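Local coordinates for protein succinate-semialdehyde dehydrogenase (Streptococcus pyogenes MGAS1882, PDB 4OHT) that probably oxidises succinate semialdehyde to succinate with NADP as cofactor, as a member of the aldehyde dehydrogenase family, at residues V124-E129 and P151-H156. Sequence-based numbering, arbitrary orientation.
Sequences VILAVE and PMVLKH. With NAP (NADP nicotinamide-adenine-dinucleotide phosphate), chain C.
Lys-155 NZ is gripped by several groups at the end of the paired strands, where Lys-155 O accepts a bond from Glu-129 N. Lys-155 NZ gives hydrogen bonds to NADP O1X (2.7 Å) and to O2B, the ester oxygen of the same 2'-phosphate. It also bonds to the O of His-156, and the hydroxyl of Tyr-3 is a further partner. CG lies anti to the backbone N (chi1 -169°), and bends at chi2 and chi4 bring the amine to the phosphate. Beside it, NADP O3B donates to Glu-129 O at 2.8 Å, and Val-128 CG1 lies 3.2 Å from the ribose oxygen O4B.

Strands 124-128 and 152-155 run parallel. Five backbone bonds join them, from Ile-125 N to Pro-151 O at one end to Glu-129 N to Lys-155 O at the other. On the Lys-155 side of the sheet, Leu-126 CD1 packs against Val-153 CG2 at 3.7 Å, the two side chains crossing at about a right angle. On the other side, Ala-127 CB touches Met-152 SD at 4.0 Å. Leu-154 CD1 meets Glu-129 CG at 3.7 Å, and Glu-129 CB sits over one face of the His-156 ring, 4.1 Å from its centroid. His-156 NE2 is held by Pro-134 O.

Helix 136-148 links the strands in a beta-alpha-beta unit of the Rossmann-like cofactor-binding domain. The strand ends hold the adenosine ribose through a backbone carbonyl and the 2'-phosphate through a lysine, consistent with use of NADP.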
# COMPACT_ATOMS: atom_id res chain seq x y z
N VAL A 124 10.45 2.17 -12.19
CA VAL A 124 10.28 3.61 -12.28
C VAL A 124 9.06 4.06 -11.49
O VAL A 124 7.96 3.52 -11.65
CB VAL A 124 10.13 4.06 -13.76
CG1 VAL A 124 9.94 5.57 -13.83
CG2 VAL A 124 11.36 3.64 -14.56
N ILE A 125 9.26 5.06 -10.65
CA ILE A 125 8.22 5.60 -9.80
C ILE A 125 7.81 7.00 -10.25
O ILE A 125 8.66 7.85 -10.51
CB ILE A 125 8.70 5.70 -8.33
CG1 ILE A 125 9.09 4.32 -7.80
CG2 ILE A 125 7.60 6.34 -7.47
CD1 ILE A 125 7.94 3.31 -7.76
N LEU A 126 6.50 7.24 -10.32
CA LEU A 126 5.99 8.55 -10.69
C LEU A 126 5.60 9.28 -9.42
O LEU A 126 4.89 8.73 -8.57
CB LEU A 126 4.76 8.44 -11.58
CG LEU A 126 3.94 9.74 -11.68
CD1 LEU A 126 4.77 10.81 -12.40
CD2 LEU A 126 2.62 9.47 -12.41
N ALA A 127 6.05 10.52 -9.28
CA ALA A 127 5.72 11.34 -8.12
C ALA A 127 4.96 12.57 -8.60
O ALA A 127 5.40 13.25 -9.53
CB ALA A 127 7.00 11.77 -7.37
N VAL A 128 3.81 12.82 -7.98
CA VAL A 128 2.98 13.98 -8.32
C VAL A 128 2.99 14.81 -7.05
O VAL A 128 2.54 14.35 -6.00
CB VAL A 128 1.53 13.55 -8.67
CG1 VAL A 128 0.72 14.77 -9.10
CG2 VAL A 128 1.56 12.51 -9.77
N GLU A 129 3.50 16.04 -7.14
CA GLU A 129 3.64 16.90 -5.97
C GLU A 129 2.95 18.26 -6.04
O GLU A 129 2.68 18.80 -7.11
CB GLU A 129 5.13 17.10 -5.68
CG GLU A 129 5.93 15.80 -5.51
CD GLU A 129 5.34 14.87 -4.45
OE1 GLU A 129 4.87 15.37 -3.41
OE2 GLU A 129 5.36 13.63 -4.65
N PRO A 151 14.28 4.58 -10.26
CA PRO A 151 14.39 5.87 -10.93
C PRO A 151 13.06 6.61 -10.76
O PRO A 151 12.00 5.98 -10.60
CB PRO A 151 14.65 5.48 -12.39
CG PRO A 151 15.40 4.18 -12.24
CD PRO A 151 14.61 3.47 -11.17
N MET A 152 13.09 7.94 -10.80
CA MET A 152 11.87 8.71 -10.60
C MET A 152 11.51 9.74 -11.67
O MET A 152 12.39 10.37 -12.27
CB MET A 152 11.96 9.40 -9.24
CG MET A 152 10.80 10.33 -8.93
SD MET A 152 10.87 10.96 -7.24
CE MET A 152 10.50 9.44 -6.33
N VAL A 153 10.21 9.90 -11.93
CA VAL A 153 9.72 10.91 -12.87
C VAL A 153 8.78 11.77 -12.05
O VAL A 153 7.95 11.26 -11.27
CB VAL A 153 9.00 10.32 -14.12
CG1 VAL A 153 10.03 9.64 -15.01
CG2 VAL A 153 7.88 9.36 -13.72
N LEU A 154 8.92 13.08 -12.20
CA LEU A 154 8.15 14.03 -11.43
C LEU A 154 7.20 14.93 -12.19
O LEU A 154 7.56 15.51 -13.22
CB LEU A 154 9.12 14.90 -10.63
CG LEU A 154 8.60 16.17 -9.95
CD1 LEU A 154 7.75 15.80 -8.75
CD2 LEU A 154 9.78 17.03 -9.50
N LYS A 155 5.99 15.05 -11.67
CA LYS A 155 4.98 15.94 -12.22
C LYS A 155 4.72 16.87 -11.04
O LYS A 155 4.06 16.47 -10.07
CB LYS A 155 3.71 15.17 -12.58
CG LYS A 155 2.70 15.95 -13.41
CD LYS A 155 1.89 16.92 -12.57
CE LYS A 155 0.95 17.76 -13.44
NZ LYS A 155 0.93 19.17 -12.95
N HIS A 156 5.26 18.08 -11.11
CA HIS A 156 5.10 19.06 -10.05
C HIS A 156 3.94 19.99 -10.38
O HIS A 156 3.40 19.95 -11.49
CB HIS A 156 6.39 19.87 -9.89
CG HIS A 156 6.74 20.17 -8.47
ND1 HIS A 156 5.80 20.52 -7.52
CD2 HIS A 156 7.94 20.20 -7.84
CE1 HIS A 156 6.41 20.74 -6.37
NE2 HIS A 156 7.70 20.56 -6.54
PA NAP C . -3.58 19.53 -6.11
O1A NAP C . -4.19 18.17 -6.02
O2A NAP C . -4.52 20.47 -6.77
O5B NAP C . -2.22 19.41 -6.94
C5B NAP C . -1.19 18.55 -6.45
C4B NAP C . -0.52 17.95 -7.66
O4B NAP C . -1.43 17.04 -8.31
C3B NAP C . -0.23 19.03 -8.65
O3B NAP C . 0.99 18.71 -9.31
C2B NAP C . -1.37 18.96 -9.59
O2B NAP C . -1.03 19.47 -10.88
C1B NAP C . -1.60 17.50 -9.67
N9A NAP C . -2.88 17.15 -10.14
C8A NAP C . -4.06 17.53 -9.61
N7A NAP C . -5.08 16.93 -10.29
C5A NAP C . -4.55 16.13 -11.29
C6A NAP C . -5.06 15.18 -12.24
N6A NAP C . -6.41 14.99 -12.43
N1A NAP C . -4.18 14.47 -12.98
C2A NAP C . -2.88 14.64 -12.85
N3A NAP C . -2.35 15.52 -11.98
C4A NAP C . -3.14 16.27 -11.19
O3 NAP C . -3.21 20.11 -4.68
PN NAP C . -2.46 21.52 -4.50
O1N NAP C . -3.44 22.61 -4.79
O2N NAP C . -1.30 21.60 -5.48
O5D NAP C . -1.97 21.64 -3.08
P2B NAP C . -1.42 20.97 -11.34
O1X NAP C . -0.96 21.13 -12.76
O2X NAP C . -2.88 21.15 -11.29
O3X NAP C . -0.76 21.99 -10.46